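PDB 4H1X: phosphate-binding protein PstS 2, which probably serves as the solute-binding protein of the PstSACB ABC transporter, capturing phosphate for import into the cell. Local coordinates for residues N66-I71 with V234-D239. Numbering follows the deposited sequence.
Sequences NAIGYI and VVVNND
G69 and V235 form an antiparallel hydrogen-bonded pair that joins strand 67-72 to the end part of the long strand 223-236, inside the mixed sheet of a periplasmic-binding-protein fold. G69 N donates to V235 O at 3.0 Å and V235 N returns a bond of 2.8 Å to G69 O. The axes of the two short strand segments run at 147° to each other. Toward N237 they part, and a water takes over the link: it donates to A67 O at 2.7 Å and accepts from N237 N. The pairing brings together segments 162 residues apart in the chain; strand 12-16 runs parallel along the other edge of strand 67-72.

On one face, I68 sits across from V236 and reaches over to V234. Its CG1 stands anti to the backbone N (chi1 -171°), and the extended chain carries CD1 to 3.7 Å from V234 CG1. V236 runs alongside I68, its CG1 3.9 Å from I68 CG1, and L83 of strand 81-85 touches I68, V234 and V236. Y70, on the same face, carries its ring clear of V234 to stack with F26, its OH hydrogen-bonded with R16 N. The other face packs against helix 54-63, where V61 meets V235. With no side chain at G69, V235 CG2 rests 3.6 Å from G69 O, while I71 crosses V235 at about a right angle, its CD1 3.9 Å from V235 CG1.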
loop_
_atom_site.group_PDB
_atom_site.type_symbol
_atom_site.label_atom_id
_atom_site.label_comp_id
_atom_site.label_asym_id
_atom_site.label_seq_id
_atom_site.Cartn_x
_atom_site.Cartn_y
_atom_site.Cartn_z
ATOM N N ASN A 66 -17.077 -13.681 -14.580
ATOM C CA ASN A 66 -17.450 -12.270 -14.779
ATOM C C ASN A 66 -16.920 -11.318 -13.711
ATOM O O ASN A 66 -17.283 -10.131 -13.730
ATOM C CB ASN A 66 -18.971 -12.150 -14.779
ATOM C CG ASN A 66 -19.657 -12.813 -15.947
ATOM O OD1 ASN A 66 -19.126 -12.886 -17.058
ATOM N ND2 ASN A 66 -20.878 -13.269 -15.728
ATOM N N ALA A 67 -16.081 -11.805 -12.787
ATOM C CA ALA A 67 -15.684 -10.951 -11.678
ATOM C C ALA A 67 -14.455 -10.079 -11.974
ATOM O O ALA A 67 -13.639 -10.375 -12.855
ATOM C CB ALA A 67 -15.442 -11.797 -10.421
ATOM N N ILE A 68 -14.356 -8.980 -11.226
ATOM C CA ILE A 68 -13.211 -8.076 -11.243
ATOM C C ILE A 68 -12.959 -7.612 -9.815
ATOM O O ILE A 68 -13.915 -7.321 -9.079
ATOM C CB ILE A 68 -13.393 -6.880 -12.225
ATOM C CG1 ILE A 68 -12.071 -6.065 -12.388
ATOM C CG2 ILE A 68 -14.582 -5.957 -11.827
ATOM C CD1 ILE A 68 -12.219 -4.978 -13.461
ATOM N N GLY A 69 -11.690 -7.521 -9.447
ATOM C CA GLY A 69 -11.327 -7.085 -8.101
ATOM C C GLY A 69 -9.966 -6.425 -8.109
ATOM O O GLY A 69 -9.351 -6.268 -9.173
ATOM N N TYR A 70 -9.502 -6.007 -6.922
ATOM C CA TYR A 70 -8.187 -5.386 -6.824
ATOM C C TYR A 70 -7.434 -6.008 -5.653
ATOM O O TYR A 70 -8.034 -6.328 -4.618
ATOM C CB TYR A 70 -8.250 -3.849 -6.704
ATOM C CG TYR A 70 -9.222 -3.382 -5.637
ATOM C CD1 TYR A 70 -8.851 -3.346 -4.292
ATOM C CD2 TYR A 70 -10.507 -2.962 -5.971
ATOM C CE1 TYR A 70 -9.758 -2.954 -3.303
ATOM C CE2 TYR A 70 -11.419 -2.577 -4.991
ATOM C CZ TYR A 70 -11.036 -2.550 -3.664
ATOM O OH TYR A 70 -11.953 -2.163 -2.713
ATOM N N ILE A 71 -6.130 -6.198 -5.832
ATOM C CA ILE A 71 -5.251 -6.772 -4.804
ATOM C C ILE A 71 -3.903 -6.072 -4.813
ATOM O O ILE A 71 -3.507 -5.450 -5.820
ATOM C CB ILE A 71 -5.007 -8.312 -5.065
ATOM C CG1 ILE A 71 -4.292 -8.544 -6.448
ATOM C CG2 ILE A 71 -6.296 -9.174 -4.918
ATOM C CD1 ILE A 71 -3.890 -9.974 -6.833
ATOM N N VAL A 234 -5.356 -4.844 -10.778
ATOM C CA VAL A 234 -6.782 -5.030 -11.069
ATOM C C VAL A 234 -6.859 -6.373 -11.743
ATOM O O VAL A 234 -6.230 -6.568 -12.799
ATOM C CB VAL A 234 -7.380 -3.889 -11.920
ATOM C CG1 VAL A 234 -8.844 -4.185 -12.236
ATOM C CG2 VAL A 234 -7.251 -2.553 -11.199
ATOM N N VAL A 235 -7.583 -7.304 -11.143
ATOM C CA VAL A 235 -7.553 -8.675 -11.614
ATOM C C VAL A 235 -8.932 -9.161 -12.086
ATOM O O VAL A 235 -9.968 -8.815 -11.506
ATOM C CB VAL A 235 -6.968 -9.635 -10.528
ATOM C CG1 VAL A 235 -5.464 -9.403 -10.330
ATOM C CG2 VAL A 235 -7.711 -9.523 -9.180
ATOM N N VAL A 236 -8.906 -9.983 -13.125
ATOM C CA VAL A 236 -10.066 -10.619 -13.741
ATOM C C VAL A 236 -9.818 -12.134 -13.810
ATOM O O VAL A 236 -8.705 -12.598 -13.552
ATOM C CB VAL A 236 -10.388 -10.030 -15.150
ATOM C CG1 VAL A 236 -10.731 -8.543 -15.069
ATOM C CG2 VAL A 236 -9.249 -10.290 -16.147
ATOM N N ASN A 237 -10.857 -12.892 -14.158
ATOM C CA ASN A 237 -10.736 -14.330 -14.303
ATOM C C ASN A 237 -9.894 -14.631 -15.544
ATOM O O ASN A 237 -9.925 -13.857 -16.498
ATOM C CB ASN A 237 -12.131 -14.932 -14.429
ATOM C CG ASN A 237 -12.141 -16.432 -14.332
ATOM O OD1 ASN A 237 -11.912 -17.142 -15.308
ATOM N ND2 ASN A 237 -12.433 -16.939 -13.151
ATOM N N ASN A 238 -9.118 -15.710 -15.518
ATOM C CA ASN A 238 -8.295 -16.120 -16.673
ATOM C C ASN A 238 -9.133 -16.370 -17.952
ATOM O O ASN A 238 -8.604 -16.248 -19.056
ATOM C CB ASN A 238 -7.484 -17.363 -16.323
ATOM C CG ASN A 238 -6.220 -17.041 -15.600
ATOM O OD1 ASN A 238 -5.498 -16.099 -15.966
ATOM N ND2 ASN A 238 -5.928 -17.815 -14.560
ATOM N N ASP A 239 -10.429 -16.698 -17.803
ATOM C CA ASP A 239 -11.383 -16.908 -18.911
ATOM C C ASP A 239 -11.752 -15.601 -19.642
ATOM O O ASP A 239 -12.291 -15.646 -20.765
ATOM C CB ASP A 239 -12.685 -17.510 -18.362
ATOM C CG ASP A 239 -12.658 -18.990 -18.029
ATOM O OD1 ASP A 239 -11.568 -19.597 -18.097
ATOM O OD2 ASP A 239 -13.725 -19.531 -17.676
HETATM O O HOH W 1 -13.428 -11.704 -15.148
#